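Local coordinates for protein beta-galacturonidase (PDB 6NCW) that acts as a glycoside hydrolase family 2 beta-galacturonidase, cleaving beta-linked galacturonic acid from its conjugates, possibly with some activity on beta-glucuronides, at residues H8-T13 with A244-D249; A150-I155 with I233-R238; P422-Y427 with G458-I463; L446-Q451 with F499-C504. One frame throughout, in Å; residues are numbered along the deposited sequence.

Contact 1. Residues H8-T13 with A244-D249; sequences HKIRKT and ADDIID
The H8 imidazole turns its edge to D246, whose carbonyl O lies near the ring plane, and rests one face against CD of R11. The R11 guanidinium in turn has H8 CE1 over the centre of one face and D245 OD1 at its edge. These groups join the loop leading into strand 12-15 to strand 245-251 of the GH2 immunoglobulin-like beta-sandwich. The D246 carboxylate is the hub. H8 ND1 gives a hydrogen bond to D246 OD1 at 3.3 Å, and R11 N reaches the same OD1 at 3.1 Å from the other face of the carboxylate. D246 OD2 offers its syn lone pair to K9 N at 2.8 Å, while I10 N comes in to OD2 from above the plane at 2.9 Å. With two donors on each oxygen, this buried group can hardly rotate and is probably held ionised. R11 grips D245 side-on, NE to OD1 and NH2 to OD2, both at 2.9 Å, with the two planes 25° apart; D245 OD2 also accepts from L152 N, and R11 NH1 pairs with E145. Next to K9, I248 CD1 packs 4.0 Å from CG of K9.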
loop_
_atom_site.group_PDB
_atom_site.type_symbol
_atom_site.label_atom_id
_atom_site.label_comp_id
_atom_site.label_asym_id
_atom_site.label_seq_id
_atom_site.Cartn_x
_atom_site.Cartn_y
_atom_site.Cartn_z
ATOM N N HIS A 8 4.989 -36.642 30.038
ATOM C CA HIS A 8 5.749 -37.402 31.032
ATOM C C HIS A 8 5.477 -36.839 32.414
ATOM O O HIS A 8 5.557 -35.628 32.612
ATOM C CB HIS A 8 7.256 -37.345 30.769
ATOM C CG HIS A 8 7.679 -38.023 29.510
ATOM N ND1 HIS A 8 7.624 -39.389 29.347
ATOM C CD2 HIS A 8 8.158 -37.520 28.344
ATOM C CE1 HIS A 8 8.055 -39.702 28.134
ATOM N NE2 HIS A 8 8.390 -38.587 27.508
ATOM N N LYS A 9 5.160 -37.717 33.363
ATOM C CA LYS A 9 5.226 -37.384 34.781
ATOM C C LYS A 9 6.359 -38.100 35.498
ATOM O O LYS A 9 6.962 -37.520 36.400
ATOM C CB LYS A 9 3.904 -37.710 35.495
ATOM C CG LYS A 9 2.669 -36.881 35.063
ATOM C CD LYS A 9 3.021 -35.418 34.660
ATOM C CE LYS A 9 1.813 -34.459 34.766
ATOM N NZ LYS A 9 0.520 -35.160 34.481
ATOM N N ILE A 10 6.696 -39.323 35.086
ATOM C CA ILE A 10 7.780 -40.059 35.732
ATOM C C ILE A 10 9.131 -39.672 35.146
ATOM O O ILE A 10 10.053 -39.297 35.876
ATOM C CB ILE A 10 7.536 -41.581 35.637
ATOM C CG1 ILE A 10 6.365 -41.999 36.526
ATOM C CG2 ILE A 10 8.784 -42.349 36.036
ATOM C CD1 ILE A 10 5.981 -43.445 36.372
ATOM N N ARG A 11 9.284 -39.771 33.830
ATOM C CA ARG A 11 10.575 -39.479 33.222
ATOM C C ARG A 11 10.993 -38.041 33.524
ATOM O O ARG A 11 10.163 -37.128 33.527
ATOM C CB ARG A 11 10.519 -39.713 31.712
ATOM C CG ARG A 11 11.862 -39.578 30.995
ATOM C CD ARG A 11 11.690 -39.731 29.482
ATOM N NE ARG A 11 10.954 -40.946 29.152
ATOM C CZ ARG A 11 10.756 -41.397 27.917
ATOM N NH1 ARG A 11 11.232 -40.728 26.871
ATOM N NH2 ARG A 11 10.075 -42.519 27.727
ATOM N N LYS A 12 12.288 -37.856 33.809
ATOM C CA LYS A 12 12.853 -36.528 34.041
ATOM C C LYS A 12 13.141 -35.886 32.692
ATOM O O LYS A 12 13.971 -36.399 31.925
ATOM C CB LYS A 12 14.140 -36.586 34.868
ATOM C CG LYS A 12 14.259 -37.745 35.848
ATOM C CD LYS A 12 15.597 -37.697 36.624
ATOM C CE LYS A 12 15.884 -39.019 37.378
ATOM N NZ LYS A 12 16.365 -40.142 36.494
ATOM N N THR A 13 12.437 -34.795 32.389
ATOM C CA THR A 13 12.583 -34.086 31.127
ATOM C C THR A 13 12.660 -32.592 31.400
ATOM O O THR A 13 12.151 -32.100 32.408
ATOM C CB THR A 13 11.408 -34.354 30.151
ATOM O OG1 THR A 13 10.249 -33.640 30.591
ATOM C CG2 THR A 13 11.070 -35.825 30.086
ATOM N N ALA A 244 9.081 -46.836 36.886
ATOM C CA ALA A 244 10.441 -46.495 36.499
ATOM C C ALA A 244 10.501 -45.595 35.225
ATOM O O ALA A 244 11.434 -44.796 35.072
ATOM C CB ALA A 244 11.253 -47.763 36.305
ATOM N N ASP A 245 9.523 -45.715 34.323
ATOM C CA ASP A 245 9.441 -44.812 33.172
ATOM C C ASP A 245 7.995 -44.745 32.701
ATOM O O ASP A 245 7.212 -45.670 32.928
ATOM C CB ASP A 245 10.360 -45.258 32.024
ATOM C CG ASP A 245 10.388 -44.255 30.864
ATOM O OD1 ASP A 245 10.590 -43.047 31.129
ATOM O OD2 ASP A 245 10.202 -44.674 29.692
ATOM N N ASP A 246 7.649 -43.642 32.029
ATOM C CA ASP A 246 6.318 -43.512 31.450
ATOM C C ASP A 246 6.373 -42.863 30.070
ATOM O O ASP A 246 7.399 -42.330 29.628
ATOM C CB ASP A 246 5.358 -42.726 32.366
ATOM C CG ASP A 246 5.755 -41.263 32.565
ATOM O OD1 ASP A 246 6.869 -40.818 32.174
ATOM O OD2 ASP A 246 4.918 -40.538 33.146
ATOM N N ILE A 247 5.236 -42.948 29.382
ATOM C CA ILE A 247 4.921 -42.114 28.230
ATOM C C ILE A 247 3.430 -41.828 28.293
ATOM O O ILE A 247 2.634 -42.704 28.659
ATOM C CB ILE A 247 5.321 -42.783 26.896
ATOM C CG1 ILE A 247 5.250 -41.776 25.749
ATOM C CG2 ILE A 247 4.432 -43.985 26.600
ATOM C CD1 ILE A 247 6.042 -42.189 24.549
ATOM N N ILE A 248 3.055 -40.583 28.008
ATOM C CA ILE A 248 1.660 -40.160 27.988
ATOM C C ILE A 248 1.368 -39.556 26.616
ATOM O O ILE A 248 2.147 -38.736 26.120
ATOM C CB ILE A 248 1.361 -39.147 29.107
ATOM C CG1 ILE A 248 1.841 -39.689 30.465
ATOM C CG2 ILE A 248 -0.111 -38.855 29.168
ATOM C CD1 ILE A 248 1.755 -38.671 31.606
ATOM N N ASP A 249 0.254 -39.967 26.002
ATOM C CA ASP A 249 -0.171 -39.416 24.720
ATOM C C ASP A 249 -1.657 -39.080 24.788
ATOM O O ASP A 249 -2.258 -39.177 25.861
ATOM C CB ASP A 249 0.139 -40.399 23.584
ATOM C CG ASP A 249 0.589 -39.689 22.296
ATOM O OD1 ASP A 249 -0.084 -38.713 21.874
ATOM O OD2 ASP A 249 1.615 -40.108 21.713
#

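Contact 2. Residues A150-I155 with I233-R238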
loop_
_atom_site.group_PDB
_atom_site.type_symbol
_atom_site.label_atom_id
_atom_site.label_comp_id
_atom_site.label_asym_id
_atom_site.label_seq_id
_atom_site.Cartn_x
_atom_site.Cartn_y
_atom_site.Cartn_z
ATOM N N ALA A 150 16.084 -48.463 30.767
ATOM C CA ALA A 150 15.193 -48.695 29.634
ATOM C C ALA A 150 14.085 -47.649 29.646
ATOM O O ALA A 150 13.761 -47.081 30.693
ATOM C CB ALA A 150 14.596 -50.104 29.672
ATOM N N TYR A 151 13.492 -47.413 28.470
ATOM C CA TYR A 151 12.483 -46.367 28.343
ATOM C C TYR A 151 11.477 -46.704 27.247
ATOM O O TYR A 151 11.736 -47.513 26.351
ATOM C CB TYR A 151 13.127 -45.004 28.057
ATOM C CG TYR A 151 13.745 -44.864 26.680
ATOM C CD1 TYR A 151 13.053 -44.232 25.639
ATOM C CD2 TYR A 151 15.024 -45.338 26.425
ATOM C CE1 TYR A 151 13.618 -44.094 24.376
ATOM C CE2 TYR A 151 15.598 -45.205 25.170
ATOM C CZ TYR A 151 14.892 -44.581 24.152
ATOM O OH TYR A 151 15.477 -44.454 22.916
ATOM N N LEU A 152 10.325 -46.050 27.333
ATOM C CA LEU A 152 9.247 -46.210 26.363
ATOM C C LEU A 152 9.504 -45.295 25.163
ATOM O O LEU A 152 9.455 -44.067 25.283
ATOM C CB LEU A 152 7.911 -45.904 27.029
ATOM C CG LEU A 152 7.628 -46.888 28.173
ATOM C CD1 LEU A 152 6.298 -46.637 28.859
ATOM C CD2 LEU A 152 7.683 -48.308 27.632
ATOM N N SER A 153 9.766 -45.898 24.002
ATOM C CA SER A 153 10.080 -45.147 22.791
ATOM C C SER A 153 8.830 -44.538 22.138
ATOM O O SER A 153 8.875 -43.397 21.665
ATOM C CB SER A 153 10.822 -46.061 21.821
ATOM O OG SER A 153 10.795 -45.534 20.512
ATOM N N TRP A 154 7.715 -45.265 22.098
ATOM C CA TRP A 154 6.438 -44.737 21.620
ATOM C C TRP A 154 5.320 -45.691 22.031
ATOM O O TRP A 154 5.573 -46.837 22.415
ATOM C CB TRP A 154 6.420 -44.522 20.092
ATOM C CG TRP A 154 6.865 -45.706 19.215
ATOM C CD1 TRP A 154 8.084 -45.865 18.623
ATOM C CD2 TRP A 154 6.086 -46.861 18.830
ATOM N NE1 TRP A 154 8.125 -47.038 17.913
ATOM C CE2 TRP A 154 6.909 -47.665 18.014
ATOM C CE3 TRP A 154 4.781 -47.298 19.110
ATOM C CZ2 TRP A 154 6.470 -48.877 17.463
ATOM C CZ3 TRP A 154 4.343 -48.503 18.555
ATOM C CH2 TRP A 154 5.190 -49.280 17.747
ATOM N N ILE A 155 4.086 -45.186 21.973
ATOM C CA ILE A 155 2.864 -45.968 22.129
ATOM C C ILE A 155 1.887 -45.564 21.015
ATOM O O ILE A 155 1.715 -44.373 20.742
ATOM C CB ILE A 155 2.240 -45.757 23.525
ATOM C CG1 ILE A 155 0.894 -46.473 23.646
ATOM C CG2 ILE A 155 2.089 -44.275 23.840
ATOM C CD1 ILE A 155 0.405 -46.576 25.079
ATOM N N ILE A 233 -3.777 -41.360 27.207
ATOM C CA ILE A 233 -3.364 -42.748 27.343
ATOM C C ILE A 233 -2.015 -42.741 28.040
ATOM O O ILE A 233 -1.108 -41.994 27.651
ATOM C CB ILE A 233 -3.326 -43.492 25.990
ATOM C CG1 ILE A 233 -2.938 -44.953 26.191
ATOM C CG2 ILE A 233 -2.377 -42.833 24.978
ATOM C CD1 ILE A 233 -3.164 -45.816 24.961
ATOM N N THR A 234 -1.901 -43.529 29.111
ATOM C CA THR A 234 -0.692 -43.569 29.924
ATOM C C THR A 234 -0.096 -44.971 29.921
ATOM O O THR A 234 -0.810 -45.962 30.112
ATOM C CB THR A 234 -0.983 -43.127 31.359
ATOM O OG1 THR A 234 -1.647 -41.858 31.331
ATOM C CG2 THR A 234 0.314 -42.986 32.134
ATOM N N ALA A 235 1.211 -45.050 29.723
ATOM C CA ALA A 235 1.932 -46.307 29.835
ATOM C C ALA A 235 3.039 -46.136 30.866
ATOM O O ALA A 235 3.904 -45.267 30.712
ATOM C CB ALA A 235 2.502 -46.741 28.484
ATOM N N VAL A 236 3.014 -46.959 31.915
ATOM C CA VAL A 236 4.049 -46.937 32.947
ATOM C C VAL A 236 4.841 -48.237 32.855
ATOM O O VAL A 236 4.275 -49.331 32.960
ATOM C CB VAL A 236 3.455 -46.723 34.348
ATOM C CG1 VAL A 236 4.562 -46.729 35.411
ATOM C CG2 VAL A 236 2.689 -45.402 34.394
ATOM N N LEU A 237 6.140 -48.114 32.605
ATOM C CA LEU A 237 7.050 -49.246 32.598
ATOM C C LEU A 237 7.588 -49.469 34.009
ATOM O O LEU A 237 8.065 -48.526 34.652
ATOM C CB LEU A 237 8.200 -49.001 31.624
ATOM C CG LEU A 237 9.352 -50.012 31.596
ATOM C CD1 LEU A 237 8.958 -51.331 30.955
ATOM C CD2 LEU A 237 10.559 -49.411 30.875
ATOM N N ARG A 238 7.484 -50.712 34.490
ATOM C CA ARG A 238 8.035 -51.123 35.779
ATOM C C ARG A 238 9.007 -52.272 35.569
ATOM O O ARG A 238 8.650 -53.282 34.958
ATOM C CB ARG A 238 6.937 -51.554 36.750
ATOM C CG ARG A 238 6.087 -50.404 37.245
ATOM C CD ARG A 238 4.898 -50.897 38.053
ATOM N NE ARG A 238 3.871 -49.861 38.162
ATOM C CZ ARG A 238 3.805 -48.975 39.149
ATOM N NH1 ARG A 238 4.702 -49.001 40.130
ATOM N NH2 ARG A 238 2.838 -48.067 39.157
#
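L152 and I155 reach from one layer of the immunoglobulin-like beta-sandwich to A235, L237 and I233 in the other, so the contact is face-to-face sheet packing. The two strand segments run close to antiparallel, 154° between their directions, with axes 7.8 Å apart. Side chains bridge that spacing, partly against backbone atoms of the other strand. S153, with helical backbone angles, breaks the strand's alternation, and L152 and I155 therefore both point inward although they are three residues apart. L152 has CG anti to its carbonyl carbon, chi1 -62°, and its CD1 continues the extended chain until it lies 3.3 Å from A235 O and 3.8 Å from A235 CB; its other branch, CD2, lies against L237 CB. L237 takes the other common form, with CG anti to the backbone N at chi1 173°, and with chi2 72° its CD2 reaches across to A150, 4.3 Å from A150 CB. Both isoleucines hold the CG1 branch fully stretched, and they meet tip to tip. A235, with its small methyl, sits where L152 and I155 converge. I172 and V186 pack on A235 too, and I247 touches I155, which places the contact well inside the sandwich core. At its far end the I155 and I233 CD1 methyls are 3.7 Å apart, and I155 CD1 also lies 4.0 Å from A235 CB.

Contact 3. Residues P422-Y427 with G458-I463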
loop_
_atom_site.group_PDB
_atom_site.type_symbol
_atom_site.label_atom_id
_atom_site.label_comp_id
_atom_site.label_asym_id
_atom_site.label_seq_id
_atom_site.Cartn_x
_atom_site.Cartn_y
_atom_site.Cartn_z
ATOM N N PRO A 422 -4.073 -45.431 -4.349
ATOM C CA PRO A 422 -4.646 -44.834 -3.134
ATOM C C PRO A 422 -6.114 -45.184 -2.917
ATOM O O PRO A 422 -6.847 -45.564 -3.835
ATOM C CB PRO A 422 -4.495 -43.329 -3.383
ATOM C CG PRO A 422 -4.566 -43.199 -4.867
ATOM C CD PRO A 422 -3.824 -44.404 -5.382
ATOM N N GLU A 423 -6.555 -44.971 -1.675
ATOM C CA GLU A 423 -7.975 -45.080 -1.360
ATOM C C GLU A 423 -8.779 -43.887 -1.856
ATOM O O GLU A 423 -9.984 -44.018 -2.095
ATOM C CB GLU A 423 -8.189 -45.218 0.148
ATOM C CG GLU A 423 -7.840 -46.585 0.711
ATOM C CD GLU A 423 -6.353 -46.840 0.736
ATOM O OE1 GLU A 423 -5.557 -45.896 0.989
ATOM O OE2 GLU A 423 -5.978 -47.995 0.493
ATOM N N VAL A 424 -8.161 -42.716 -1.956
ATOM C CA VAL A 424 -8.828 -41.505 -2.419
ATOM C C VAL A 424 -8.033 -40.948 -3.586
ATOM O O VAL A 424 -6.795 -40.964 -3.557
ATOM C CB VAL A 424 -8.950 -40.460 -1.290
ATOM C CG1 VAL A 424 -9.685 -39.195 -1.778
ATOM C CG2 VAL A 424 -9.662 -41.068 -0.101
ATOM N N VAL A 425 -8.746 -40.488 -4.628
ATOM C CA VAL A 425 -8.134 -39.788 -5.761
ATOM C C VAL A 425 -8.207 -38.289 -5.509
ATOM O O VAL A 425 -9.284 -37.758 -5.214
ATOM C CB VAL A 425 -8.842 -40.137 -7.078
ATOM C CG1 VAL A 425 -8.156 -39.419 -8.233
ATOM C CG2 VAL A 425 -8.898 -41.653 -7.296
ATOM N N SER A 426 -7.078 -37.595 -5.643
ATOM C CA SER A 426 -7.020 -36.166 -5.353
ATOM C C SER A 426 -6.316 -35.418 -6.471
ATOM O O SER A 426 -5.301 -35.884 -6.999
ATOM C CB SER A 426 -6.299 -35.911 -4.026
ATOM O OG SER A 426 -6.935 -36.632 -3.000
ATOM N N TYR A 427 -6.850 -34.248 -6.820
ATOM C CA TYR A 427 -6.318 -33.458 -7.920
ATOM C C TYR A 427 -6.193 -31.986 -7.546
ATOM O O TYR A 427 -7.061 -31.426 -6.881
ATOM C CB TYR A 427 -7.191 -33.623 -9.152
ATOM C CG TYR A 427 -6.617 -34.656 -10.094
ATOM C CD1 TYR A 427 -7.006 -35.996 -10.035
ATOM C CD2 TYR A 427 -5.653 -34.297 -11.017
ATOM C CE1 TYR A 427 -6.451 -36.949 -10.911
ATOM C CE2 TYR A 427 -5.101 -35.225 -11.885
ATOM C CZ TYR A 427 -5.495 -36.539 -11.836
ATOM O OH TYR A 427 -4.908 -37.420 -12.724
ATOM N N GLY A 458 -14.644 -44.972 -9.237
ATOM C CA GLY A 458 -15.461 -45.418 -8.125
ATOM C C GLY A 458 -14.917 -45.123 -6.742
ATOM O O GLY A 458 -15.558 -45.499 -5.756
ATOM N N LYS A 459 -13.766 -44.453 -6.626
ATOM C CA LYS A 459 -13.198 -44.086 -5.335
ATOM C C LYS A 459 -13.630 -42.682 -4.927
ATOM O O LYS A 459 -14.128 -41.906 -5.751
ATOM C CB LYS A 459 -11.673 -44.161 -5.400
ATOM C CG LYS A 459 -11.091 -45.560 -5.516
ATOM C CD LYS A 459 -9.635 -45.444 -5.951
ATOM C CE LYS A 459 -8.967 -46.779 -5.989
ATOM N NZ LYS A 459 -7.512 -46.688 -6.235
ATOM N N PRO A 460 -13.489 -42.322 -3.648
ATOM C CA PRO A 460 -13.734 -40.928 -3.257
ATOM C C PRO A 460 -12.771 -39.992 -3.975
ATOM O O PRO A 460 -11.647 -40.366 -4.306
ATOM C CB PRO A 460 -13.487 -40.934 -1.745
ATOM C CG PRO A 460 -13.662 -42.361 -1.337
ATOM C CD PRO A 460 -13.168 -43.168 -2.487
ATOM N N PHE A 461 -13.218 -38.759 -4.198
ATOM C CA PHE A 461 -12.496 -37.783 -5.009
ATOM C C PHE A 461 -12.471 -36.457 -4.266
ATOM O O PHE A 461 -13.520 -35.972 -3.826
ATOM C CB PHE A 461 -13.168 -37.648 -6.394
ATOM C CG PHE A 461 -12.610 -36.532 -7.278
ATOM C CD1 PHE A 461 -11.364 -36.648 -7.882
ATOM C CD2 PHE A 461 -13.367 -35.403 -7.548
ATOM C CE1 PHE A 461 -10.868 -35.639 -8.708
ATOM C CE2 PHE A 461 -12.880 -34.395 -8.377
ATOM C CZ PHE A 461 -11.632 -34.516 -8.950
ATOM N N LEU A 462 -11.278 -35.875 -4.127
ATOM C CA LEU A 462 -11.080 -34.568 -3.505
ATOM C C LEU A 462 -10.361 -33.641 -4.477
ATOM O O LEU A 462 -9.498 -34.091 -5.237
ATOM C CB LEU A 462 -10.252 -34.683 -2.210
ATOM C CG LEU A 462 -10.905 -35.262 -0.959
ATOM C CD1 LEU A 462 -9.865 -35.519 0.112
ATOM C CD2 LEU A 462 -12.003 -34.316 -0.456
ATOM N N ILE A 463 -10.732 -32.359 -4.467
ATOM C CA ILE A 463 -9.913 -31.291 -5.044
ATOM C C ILE A 463 -8.965 -30.808 -3.946
ATOM O O ILE A 463 -9.386 -30.141 -2.995
ATOM C CB ILE A 463 -10.766 -30.129 -5.572
ATOM C CG1 ILE A 463 -11.681 -30.588 -6.718
ATOM C CG2 ILE A 463 -9.855 -28.963 -6.019
ATOM C CD1 ILE A 463 -10.930 -31.261 -7.851
#
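F461 gathers V425 and Y427 into an apolar centre on one face of two neighbouring parallel strands of the TIM barrel, 425-428 and 461-466. Its CE1 meets Y427 CD1 at 4.1 Å, with the tyrosine carbon at the edge of the phenylalanine ring, and its CD1 lies 4.3 Å from V425 CG1. CG of F461 anti to the backbone N, chi1 173°, turns the ring toward the neighbouring strand. I450 and L446 of helix 439-453 cover this side, the helix that links the two strands in a beta-alpha-beta crossover. On the other side V424 CG1 touches L462 CD1 at 4.1 Å, and S426 sets its OG beside L462 CB while bonding to S407 OG. Beneath the side chains runs a parallel ladder: V425 N to P460 O at 2.9 Å, L462 N to V425 O at 3.0 Å, and Y427 N to L462 O. Several CA atoms, such as that of F461 toward V425 O, add short contacts to the same carbonyls. Strand 461-466 goes on to E465, a galacturonate-binding residue. At the polar edge ahead of the strands, K459 stretches its extended chain past V425 CG2, and its ammonium group also bonds L419 O. K459 NZ reaches P422 O at 2.7 Å, in the carbonyl plane.

Contact 4. Residues L446-Q451 with F499-C504; sequences LYQWIQ and FSREGC
On the outer layer of the TIM barrel, helix 439-453 packs against the type II turn R501 to C504 that leads from helix 484-500 into strand 504-509. The main player is Y447, whose ring lies against one face of the R501 guanidinium, CD2 over the centre of that group and 3.7 Å from R501 NH2, with the two planes 25° apart. The R501 guanidinium is held in place by its own turn, NE and NH2 both bonding E502 O, at 2.9 and 3.1 Å, and by the salt bridge from NH1 to D444. The doubly gripped E502 O itself stands over a face of the tyrosine ring, 3.7 Å from CE2. At the ring's end, Y447 OH nears G503 CA at 3.5 Å and donates to a water at 2.7 Å, which in turn donates a hydrogen bond to G503 O at 2.6 Å. Y447 thus meets the turn mainly by van der Waals packing, to which the arginine's charge may add some attraction; besides the R501-D444 salt bridge, the water ties helix to turn.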
loop_
_atom_site.group_PDB
_atom_site.type_symbol
_atom_site.label_atom_id
_atom_site.label_comp_id
_atom_site.label_asym_id
_atom_site.label_seq_id
_atom_site.Cartn_x
_atom_site.Cartn_y
_atom_site.Cartn_z
ATOM N N LEU A 446 -12.215 -33.759 -16.150
ATOM C CA LEU A 446 -11.306 -34.534 -15.300
ATOM C C LEU A 446 -12.038 -35.668 -14.589
ATOM O O LEU A 446 -11.550 -36.804 -14.545
ATOM C CB LEU A 446 -10.632 -33.620 -14.280
ATOM C CG LEU A 446 -9.776 -34.324 -13.206
ATOM C CD1 LEU A 446 -8.614 -35.134 -13.809
ATOM C CD2 LEU A 446 -9.257 -33.304 -12.183
ATOM N N TYR A 447 -13.211 -35.379 -14.022
ATOM C CA TYR A 447 -13.919 -36.393 -13.242
ATOM C C TYR A 447 -14.345 -37.566 -14.118
ATOM O O TYR A 447 -14.144 -38.732 -13.756
ATOM C CB TYR A 447 -15.135 -35.790 -12.540
ATOM C CG TYR A 447 -15.741 -36.783 -11.585
ATOM C CD1 TYR A 447 -15.090 -37.116 -10.399
ATOM C CD2 TYR A 447 -16.931 -37.438 -11.890
ATOM C CE1 TYR A 447 -15.620 -38.041 -9.527
ATOM C CE2 TYR A 447 -17.471 -38.372 -11.020
ATOM C CZ TYR A 447 -16.811 -38.671 -9.846
ATOM O OH TYR A 447 -17.339 -39.604 -8.984
ATOM N N GLN A 448 -14.919 -37.269 -15.284
ATOM C CA GLN A 448 -15.337 -38.314 -16.210
ATOM C C GLN A 448 -14.158 -39.173 -16.649
ATOM O O GLN A 448 -14.257 -40.402 -16.674
ATOM C CB GLN A 448 -16.037 -37.681 -17.413
ATOM C CG GLN A 448 -17.524 -37.972 -17.492
ATOM C CD GLN A 448 -18.323 -37.403 -16.326
ATOM O OE1 GLN A 448 -18.578 -36.193 -16.263
ATOM N NE2 GLN A 448 -18.739 -38.279 -15.402
ATOM N N TRP A 449 -13.029 -38.550 -16.981
ATOM C CA TRP A 449 -11.844 -39.328 -17.315
ATOM C C TRP A 449 -11.444 -40.257 -16.173
ATOM O O TRP A 449 -11.089 -41.417 -16.410
ATOM C CB TRP A 449 -10.670 -38.414 -17.666
ATOM C CG TRP A 449 -9.430 -39.205 -17.875
ATOM C CD1 TRP A 449 -9.034 -39.824 -19.028
ATOM C CD2 TRP A 449 -8.422 -39.503 -16.894
ATOM N NE1 TRP A 449 -7.843 -40.479 -18.828
ATOM C CE2 TRP A 449 -7.446 -40.298 -17.526
ATOM C CE3 TRP A 449 -8.245 -39.159 -15.550
ATOM C CZ2 TRP A 449 -6.309 -40.755 -16.863
ATOM C CZ3 TRP A 449 -7.110 -39.621 -14.889
ATOM C CH2 TRP A 449 -6.161 -40.409 -15.545
ATOM N N ILE A 450 -11.465 -39.760 -14.927
ATOM C CA ILE A 450 -11.111 -40.624 -13.806
ATOM C C ILE A 450 -12.058 -41.815 -13.741
ATOM O O ILE A 450 -11.619 -42.954 -13.548
ATOM C CB ILE A 450 -11.106 -39.838 -12.480
ATOM C CG1 ILE A 450 -9.913 -38.880 -12.409
ATOM C CG2 ILE A 450 -11.026 -40.780 -11.314
ATOM C CD1 ILE A 450 -10.064 -37.838 -11.316
ATOM N N GLN A 451 -13.368 -41.582 -13.933
ATOM C CA GLN A 451 -14.332 -42.671 -13.776
ATOM C C GLN A 451 -14.332 -43.643 -14.954
ATOM O O GLN A 451 -14.560 -44.841 -14.751
ATOM C CB GLN A 451 -15.744 -42.123 -13.578
ATOM C CG GLN A 451 -15.868 -41.150 -12.452
ATOM C CD GLN A 451 -15.290 -41.686 -11.161
ATOM O OE1 GLN A 451 -15.693 -42.743 -10.681
ATOM N NE2 GLN A 451 -14.334 -40.965 -10.597
ATOM N N PHE A 499 -18.405 -27.893 -5.001
ATOM C CA PHE A 499 -19.471 -28.344 -4.116
ATOM C C PHE A 499 -20.704 -28.860 -4.855
ATOM O O PHE A 499 -21.557 -29.485 -4.222
ATOM C CB PHE A 499 -19.855 -27.210 -3.163
ATOM C CG PHE A 499 -18.846 -26.984 -2.076
ATOM C CD1 PHE A 499 -18.383 -28.052 -1.315
ATOM C CD2 PHE A 499 -18.327 -25.729 -1.841
ATOM C CE1 PHE A 499 -17.427 -27.866 -0.313
ATOM C CE2 PHE A 499 -17.362 -25.528 -0.836
ATOM C CZ PHE A 499 -16.925 -26.605 -0.065
ATOM N N SER A 500 -20.823 -28.636 -6.162
ATOM C CA SER A 500 -21.912 -29.211 -6.939
ATOM C C SER A 500 -21.462 -30.364 -7.832
ATOM O O SER A 500 -22.283 -30.915 -8.570
ATOM C CB SER A 500 -22.596 -28.123 -7.773
ATOM O OG SER A 500 -21.713 -27.579 -8.729
ATOM N N ARG A 501 -20.191 -30.764 -7.765
ATOM C CA ARG A 501 -19.684 -31.901 -8.527
ATOM C C ARG A 501 -20.053 -33.197 -7.795
ATOM O O ARG A 501 -19.466 -33.527 -6.757
ATOM C CB ARG A 501 -18.175 -31.754 -8.709
ATOM C CG ARG A 501 -17.466 -32.883 -9.436
ATOM C CD ARG A 501 -18.027 -33.117 -10.839
ATOM N NE ARG A 501 -18.897 -34.286 -10.843
ATOM C CZ ARG A 501 -19.492 -34.787 -11.920
ATOM N NH1 ARG A 501 -19.318 -34.223 -13.113
ATOM N NH2 ARG A 501 -20.261 -35.862 -11.797
ATOM N N GLU A 502 -21.042 -33.921 -8.316
ATOM C CA GLU A 502 -21.422 -35.201 -7.729
ATOM C C GLU A 502 -20.255 -36.166 -7.783
ATOM O O GLU A 502 -19.607 -36.313 -8.824
ATOM C CB GLU A 502 -22.619 -35.808 -8.474
ATOM C CG GLU A 502 -23.956 -35.580 -7.783
ATOM C CD GLU A 502 -25.139 -35.990 -8.663
ATOM O OE1 GLU A 502 -25.052 -37.057 -9.328
ATOM O OE2 GLU A 502 -26.143 -35.235 -8.703
ATOM N N GLY A 503 -20.010 -36.840 -6.664
ATOM C CA GLY A 503 -18.871 -37.717 -6.509
ATOM C C GLY A 503 -17.655 -37.064 -5.879
ATOM O O GLY A 503 -16.651 -37.745 -5.655
ATOM N N CYS A 504 -17.711 -35.772 -5.585
ATOM C CA CYS A 504 -16.591 -35.059 -4.992
ATOM C C CYS A 504 -16.873 -34.841 -3.513
ATOM O O CYS A 504 -17.911 -34.286 -3.156
ATOM C CB CYS A 504 -16.358 -33.719 -5.704
ATOM S SG CYS A 504 -15.049 -32.663 -4.976
HETATM O O HOH W 1 -15.895 -40.033 -6.714
#

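The four contacts form two pairs well apart in the fold. Contacts 1 and 2, centres 7 Å apart, meet at the immunoglobulin-like sandwich: strands 227-238 and 245-251 are neighbours in one sheet, and D245 bonds both L237 and L152. Along the chain contact 2 falls between the two segments of contact 1. Contacts 3 and 4, centres 10 Å apart, belong to the TIM barrel; their segments alternate in sequence, strand 425-428, helix 439-453, strand 461-466 and the turn before strand 504-509, so they interlock, with Q451 OE1 accepting from G458 N. Contacts 1 and 3 lie about 40 Å apart, centre to centre. The first pair ties the N-terminal segment to the sandwich and packs its two layers; the second belongs to the barrel framework, in which strand 461-466 carries the galacturonate-binding E465.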